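Local atomic coordinates of BH2163 protein (Bacillus halodurans, PDB entry 5C6O), a protein that probably exports drugs and other xenobiotics across the cell membrane as an antiporter of the MATE family, and binds the inhibitor verapamil among its helices. Residues L315-M320 and V444-K448; L394-R398 and D427-L433. All coordinates share one frame; numbering follows the deposited sequence.

Contact 1: residues L315-M320 and V444-K448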
loop_
_atom_site.group_PDB
_atom_site.type_symbol
_atom_site.label_atom_id
_atom_site.label_comp_id
_atom_site.label_asym_id
_atom_site.label_seq_id
_atom_site.Cartn_x
_atom_site.Cartn_y
_atom_site.Cartn_z
ATOM N N LEU A 315 5.535 -20.414 -14.704
ATOM C CA LEU A 315 4.711 -19.390 -14.078
ATOM C C LEU A 315 3.313 -19.869 -13.713
ATOM O O LEU A 315 2.818 -19.511 -12.653
ATOM C CB LEU A 315 4.664 -18.053 -14.831
ATOM C CG LEU A 315 3.627 -17.690 -15.926
ATOM C CD1 LEU A 315 2.169 -18.198 -15.816
ATOM C CD2 LEU A 315 3.661 -16.169 -16.103
ATOM N N ARG A 316 2.646 -20.657 -14.553
ATOM C CA ARG A 316 1.311 -21.107 -14.141
ATOM C C ARG A 316 1.461 -21.809 -12.797
ATOM O O ARG A 316 0.537 -21.810 -11.973
ATOM C CB ARG A 316 0.665 -22.044 -15.147
ATOM C CG ARG A 316 1.006 -21.751 -16.580
ATOM C CD ARG A 316 0.762 -23.015 -17.366
ATOM N NE ARG A 316 1.786 -23.217 -18.383
ATOM C CZ ARG A 316 1.679 -24.072 -19.397
ATOM N NH1 ARG A 316 0.582 -24.805 -19.554
ATOM N NH2 ARG A 316 2.668 -24.178 -20.272
ATOM N N GLU A 317 2.649 -22.379 -12.588
ATOM C CA GLU A 317 3.019 -22.956 -11.314
ATOM C C GLU A 317 2.842 -21.921 -10.204
ATOM O O GLU A 317 2.178 -22.185 -9.200
ATOM C CB GLU A 317 4.461 -23.450 -11.371
ATOM C CG GLU A 317 4.824 -24.399 -10.243
ATOM C CD GLU A 317 5.766 -25.504 -10.679
ATOM O OE1 GLU A 317 6.660 -25.238 -11.513
ATOM O OE2 GLU A 317 5.611 -26.644 -10.185
ATOM N N THR A 318 3.430 -20.743 -10.409
ATOM C CA THR A 318 3.319 -19.645 -9.463
ATOM C C THR A 318 1.870 -19.353 -9.346
ATOM O O THR A 318 1.290 -19.674 -8.327
ATOM C CB THR A 318 4.020 -18.350 -9.919
ATOM O OG1 THR A 318 5.359 -18.626 -10.351
ATOM C CG2 THR A 318 4.090 -17.377 -8.796
ATOM N N VAL A 319 1.272 -18.792 -10.398
ATOM C CA VAL A 319 -0.133 -18.344 -10.329
ATOM C C VAL A 319 -1.074 -19.344 -9.661
ATOM O O VAL A 319 -1.961 -18.934 -8.914
ATOM C CB VAL A 319 -0.721 -17.841 -11.671
ATOM C CG1 VAL A 319 0.301 -16.998 -12.414
ATOM C CG2 VAL A 319 -1.265 -18.990 -12.523
ATOM N N MET A 320 -0.886 -20.642 -9.901
ATOM C CA MET A 320 -1.597 -21.629 -9.075
ATOM C C MET A 320 -1.239 -21.519 -7.592
ATOM O O MET A 320 -2.115 -21.357 -6.744
ATOM C CB MET A 320 -1.365 -23.079 -9.511
ATOM C CG MET A 320 -2.338 -24.033 -8.809
ATOM S SD MET A 320 -1.680 -25.658 -8.345
ATOM C CE MET A 320 -0.905 -25.301 -6.755
ATOM N N VAL A 444 -3.228 -17.193 -17.892
ATOM C CA VAL A 444 -2.547 -16.901 -16.600
ATOM C C VAL A 444 -2.370 -18.285 -16.035
ATOM O O VAL A 444 -1.261 -18.823 -15.887
ATOM C CB VAL A 444 -3.408 -16.059 -15.573
ATOM C CG1 VAL A 444 -2.638 -15.776 -14.279
ATOM C CG2 VAL A 444 -3.866 -14.719 -16.154
ATOM N N PHE A 445 -3.525 -18.851 -15.758
ATOM C CA PHE A 445 -3.634 -20.205 -15.389
ATOM C C PHE A 445 -4.066 -20.936 -16.651
ATOM O O PHE A 445 -5.260 -21.002 -16.940
ATOM C CB PHE A 445 -4.705 -20.298 -14.312
ATOM C CG PHE A 445 -4.614 -21.527 -13.476
ATOM C CD1 PHE A 445 -3.429 -21.849 -12.818
ATOM C CD2 PHE A 445 -5.718 -22.362 -13.330
ATOM C CE1 PHE A 445 -3.345 -22.991 -12.044
ATOM C CE2 PHE A 445 -5.640 -23.503 -12.549
ATOM C CZ PHE A 445 -4.450 -23.817 -11.904
ATOM N N PHE A 446 -3.104 -21.429 -17.435
ATOM C CA PHE A 446 -3.427 -22.445 -18.448
ATOM C C PHE A 446 -2.873 -23.827 -18.057
ATOM O O PHE A 446 -2.067 -24.421 -18.776
ATOM C CB PHE A 446 -3.155 -22.002 -19.919
ATOM C CG PHE A 446 -1.707 -21.726 -20.271
ATOM C CD1 PHE A 446 -1.121 -22.367 -21.367
ATOM C CD2 PHE A 446 -0.948 -20.791 -19.566
ATOM C CE1 PHE A 446 0.196 -22.110 -21.727
ATOM C CE2 PHE A 446 0.371 -20.533 -19.920
ATOM C CZ PHE A 446 0.944 -21.193 -21.000
ATOM N N LEU A 447 -3.341 -24.314 -16.899
ATOM C CA LEU A 447 -2.831 -25.539 -16.232
ATOM C C LEU A 447 -3.893 -26.493 -15.583
ATOM O O LEU A 447 -3.753 -27.719 -15.688
ATOM C CB LEU A 447 -1.693 -25.172 -15.240
ATOM C CG LEU A 447 -1.015 -26.132 -14.237
ATOM C CD1 LEU A 447 -0.437 -27.398 -14.866
ATOM C CD2 LEU A 447 0.081 -25.389 -13.484
ATOM N N LYS A 448 -4.932 -25.957 -14.922
ATOM C CA LYS A 448 -6.022 -26.797 -14.339
ATOM C C LYS A 448 -7.424 -26.474 -14.874
ATOM O O LYS A 448 -8.248 -27.374 -15.085
ATOM C CB LYS A 448 -6.035 -26.753 -12.800
ATOM C CG LYS A 448 -6.750 -27.925 -12.138
ATOM C CD LYS A 448 -5.867 -29.165 -12.115
ATOM C CE LYS A 448 -6.656 -30.421 -11.786
ATOM N NZ LYS A 448 -5.791 -31.634 -11.722
#

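Contact 2: residues L394-R398 and D427-L433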
loop_
_atom_site.group_PDB
_atom_site.type_symbol
_atom_site.label_atom_id
_atom_site.label_comp_id
_atom_site.label_asym_id
_atom_site.label_seq_id
_atom_site.Cartn_x
_atom_site.Cartn_y
_atom_site.Cartn_z
ATOM N N LEU A 394 -10.954 -3.925 -13.296
ATOM C CA LEU A 394 -11.192 -4.694 -12.119
ATOM C C LEU A 394 -11.228 -3.808 -10.891
ATOM O O LEU A 394 -12.116 -3.943 -10.061
ATOM C CB LEU A 394 -10.079 -5.724 -12.012
ATOM C CG LEU A 394 -10.190 -6.981 -11.161
ATOM C CD1 LEU A 394 -11.221 -7.980 -11.697
ATOM C CD2 LEU A 394 -8.794 -7.586 -11.078
ATOM N N SER A 395 -10.271 -2.900 -10.765
ATOM C CA SER A 395 -10.175 -2.075 -9.557
ATOM C C SER A 395 -11.454 -1.261 -9.339
ATOM O O SER A 395 -11.983 -1.189 -8.227
ATOM C CB SER A 395 -8.960 -1.141 -9.636
ATOM O OG SER A 395 -8.729 -0.446 -8.417
ATOM N N LEU A 396 -11.950 -0.679 -10.424
ATOM C CA LEU A 396 -13.080 0.229 -10.382
ATOM C C LEU A 396 -14.345 -0.487 -9.947
ATOM O O LEU A 396 -15.217 0.093 -9.304
ATOM C CB LEU A 396 -13.246 0.878 -11.751
ATOM C CG LEU A 396 -11.939 1.356 -12.412
ATOM C CD1 LEU A 396 -12.187 1.711 -13.877
ATOM C CD2 LEU A 396 -11.264 2.507 -11.672
ATOM N N SER A 397 -14.424 -1.763 -10.283
ATOM C CA SER A 397 -15.505 -2.601 -9.808
ATOM C C SER A 397 -15.551 -2.692 -8.274
ATOM O O SER A 397 -16.483 -2.165 -7.661
ATOM C CB SER A 397 -15.448 -3.981 -10.470
ATOM O OG SER A 397 -14.162 -4.555 -10.385
ATOM N N ARG A 398 -14.547 -3.336 -7.668
ATOM C CA ARG A 398 -14.445 -3.452 -6.199
ATOM C C ARG A 398 -14.613 -2.100 -5.533
ATOM O O ARG A 398 -15.510 -1.921 -4.724
ATOM C CB ARG A 398 -13.109 -4.099 -5.738
ATOM C CG ARG A 398 -12.923 -4.218 -4.210
ATOM C CD ARG A 398 -11.453 -4.290 -3.762
ATOM N NE ARG A 398 -11.285 -4.279 -2.299
ATOM C CZ ARG A 398 -10.114 -4.256 -1.653
ATOM N NH1 ARG A 398 -8.962 -4.243 -2.319
ATOM N NH2 ARG A 398 -10.093 -4.250 -0.325
ATOM N N ASP A 427 -18.258 -6.909 -2.369
ATOM C CA ASP A 427 -17.094 -7.737 -2.623
ATOM C C ASP A 427 -17.419 -8.995 -3.421
ATOM O O ASP A 427 -16.758 -9.265 -4.418
ATOM C CB ASP A 427 -16.330 -8.063 -1.331
ATOM C CG ASP A 427 -15.296 -6.984 -0.953
ATOM O OD1 ASP A 427 -14.464 -6.589 -1.810
ATOM O OD2 ASP A 427 -15.303 -6.544 0.218
ATOM N N VAL A 428 -18.438 -9.751 -3.033
ATOM C CA VAL A 428 -18.765 -10.949 -3.808
ATOM C C VAL A 428 -18.856 -10.672 -5.301
ATOM O O VAL A 428 -18.195 -11.338 -6.096
ATOM C CB VAL A 428 -20.058 -11.629 -3.374
ATOM C CG1 VAL A 428 -21.095 -11.633 -4.514
ATOM C CG2 VAL A 428 -19.722 -13.033 -2.929
ATOM N N LEU A 429 -19.665 -9.697 -5.691
ATOM C CA LEU A 429 -19.693 -9.311 -7.088
ATOM C C LEU A 429 -18.276 -9.049 -7.672
ATOM O O LEU A 429 -17.953 -9.532 -8.748
ATOM C CB LEU A 429 -20.653 -8.145 -7.311
ATOM C CG LEU A 429 -20.095 -7.066 -8.237
ATOM C CD1 LEU A 429 -21.161 -6.554 -9.172
ATOM C CD2 LEU A 429 -19.512 -5.938 -7.414
ATOM N N SER A 430 -17.432 -8.316 -6.956
ATOM C CA SER A 430 -16.052 -8.156 -7.380
ATOM C C SER A 430 -15.421 -9.534 -7.562
ATOM O O SER A 430 -14.792 -9.794 -8.589
ATOM C CB SER A 430 -15.248 -7.319 -6.381
ATOM O OG SER A 430 -15.813 -6.028 -6.239
ATOM N N PHE A 431 -15.610 -10.429 -6.595
ATOM C CA PHE A 431 -15.051 -11.765 -6.718
ATOM C C PHE A 431 -15.616 -12.531 -7.913
ATOM O O PHE A 431 -14.861 -13.144 -8.652
ATOM C CB PHE A 431 -15.218 -12.592 -5.450
ATOM C CG PHE A 431 -15.181 -14.069 -5.709
ATOM C CD1 PHE A 431 -14.002 -14.795 -5.535
ATOM C CD2 PHE A 431 -16.313 -14.734 -6.187
ATOM C CE1 PHE A 431 -13.967 -16.166 -5.787
ATOM C CE2 PHE A 431 -16.282 -16.096 -6.445
ATOM C CZ PHE A 431 -15.109 -16.818 -6.239
ATOM N N ILE A 432 -16.934 -12.521 -8.086
ATOM C CA ILE A 432 -17.564 -13.171 -9.244
ATOM C C ILE A 432 -17.019 -12.617 -10.555
ATOM O O ILE A 432 -16.725 -13.361 -11.479
ATOM C CB ILE A 432 -19.097 -13.009 -9.238
ATOM C CG1 ILE A 432 -19.750 -14.095 -8.378
ATOM C CG2 ILE A 432 -19.672 -13.009 -10.656
ATOM C CD1 ILE A 432 -20.342 -13.576 -7.086
ATOM N N LEU A 433 -16.907 -11.301 -10.617
ATOM C CA LEU A 433 -16.207 -10.592 -11.676
ATOM C C LEU A 433 -14.777 -11.092 -11.867
ATOM O O LEU A 433 -14.404 -11.573 -12.929
ATOM C CB LEU A 433 -16.176 -9.107 -11.316
ATOM C CG LEU A 433 -16.073 -7.972 -12.338
ATOM C CD1 LEU A 433 -14.636 -7.484 -12.503
ATOM C CD2 LEU A 433 -16.718 -8.369 -13.664
#

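Contact 1: residues L315-M320 and V444-K448
R316 and F445 bring the two backbones within 5.2 Å, CA to CA, where the irregular tail 444-448 of this MATE-type transporter is laid against the start of helix 312-336. The principle illustrated is that a segment without regular structure can be held against a helix largely through one long cationic side chain, here R316 set on an aromatic ring, with apolar contacts beside it. Its guanidinium lies flat on one face of the F446 ring, the planes only 6° apart, with R316 CZ 3.5 Å from the centroid of the F446 ring: a parallel cation-pi stack, offset toward the rim. R316 CD follows the same face and adds a CH-pi contact. The R316 chain leaves the helix with CG anti to the carbonyl carbon and then bends at chi3 (-141°), a course that carries the guanidinium along the tail. There R316 NH1 donates to the carbonyl O of F446 at 2.8 Å, so a single residue of the tail holds the arginine by both its ring and its main chain. The bond is bent, with an N-H...O angle of 143°, and the donor is tilted out of the carbonyl plane. R316 NE has a weak bond to the O of Y312, one turn back on the helix. L447 comes from the tail onto the base of the arginine, its CD2 3.8 Å from R316 CB. The F445 ring, by contrast, presents an edge to the helix, where V319 CG2 and M320 CB lie near the ring plane. V319 also faces V303 of helix 290-305, which places this apolar patch next to a second helix. Beyond it V444 closes the contact, its CG1 resting 3.7 Å from V319 CG1.

Contact 2: residues L394-R398 and D427-L433
D427 and R398 open this contact, in which the segments 394-398 and 427-433 of two transmembrane helices run nearly antiparallel, at 157°, their axes 9.4 Å apart at closest approach. The two side chains run side by side with a common heading; their salt bridge is long, R398 NE standing 4.0 Å from D427 OD1, and the carboxylate and guanidinium planes are turned 43° apart. D427 OD1 also receives a weak hydrogen bond from Q375 NE2. One turn on, S430 points at the facing helix where the backbones come nearest, its CA 5.1 Å from that of R398. The small S430 is consistent with this close backbone approach, and its OG packs 3.4 Å from R398 CB. A further turn along, L433 packs beside L394 and S397. With CG anti to the backbone N (chi1 -154°), it sends CD1 across to L394 CD1 at 3.5 Å, the two leucines overlapping with their chains running opposite ways. Helix 424-439 also meets short helix 374-377, through S430 and F431 on Q375, while S395 and L396 touch V250 of helix 238-259, on another flank of helix 389-401.

How the contacts relate
Contact 1 joins residues far apart in sequence, and contact 2 falls within the part of the chain that lies between its two segments. Along the chain the order is 315-320, 394-398, 427-433 and finally 444-448. Helix 424-439 connects them: it supplies one side of contact 2, and the loop following it supplies the tail of contact 1. Their centres are 21 Å apart and their nearest atoms about 10 Å, so they do not touch. The final helix thus packs on helix 389-401 through part of its length, and the chain beyond it is tied to helix 312-336. The side chain of R398 is about 8 Å from the bound inhibitor but is not among its pocket residues.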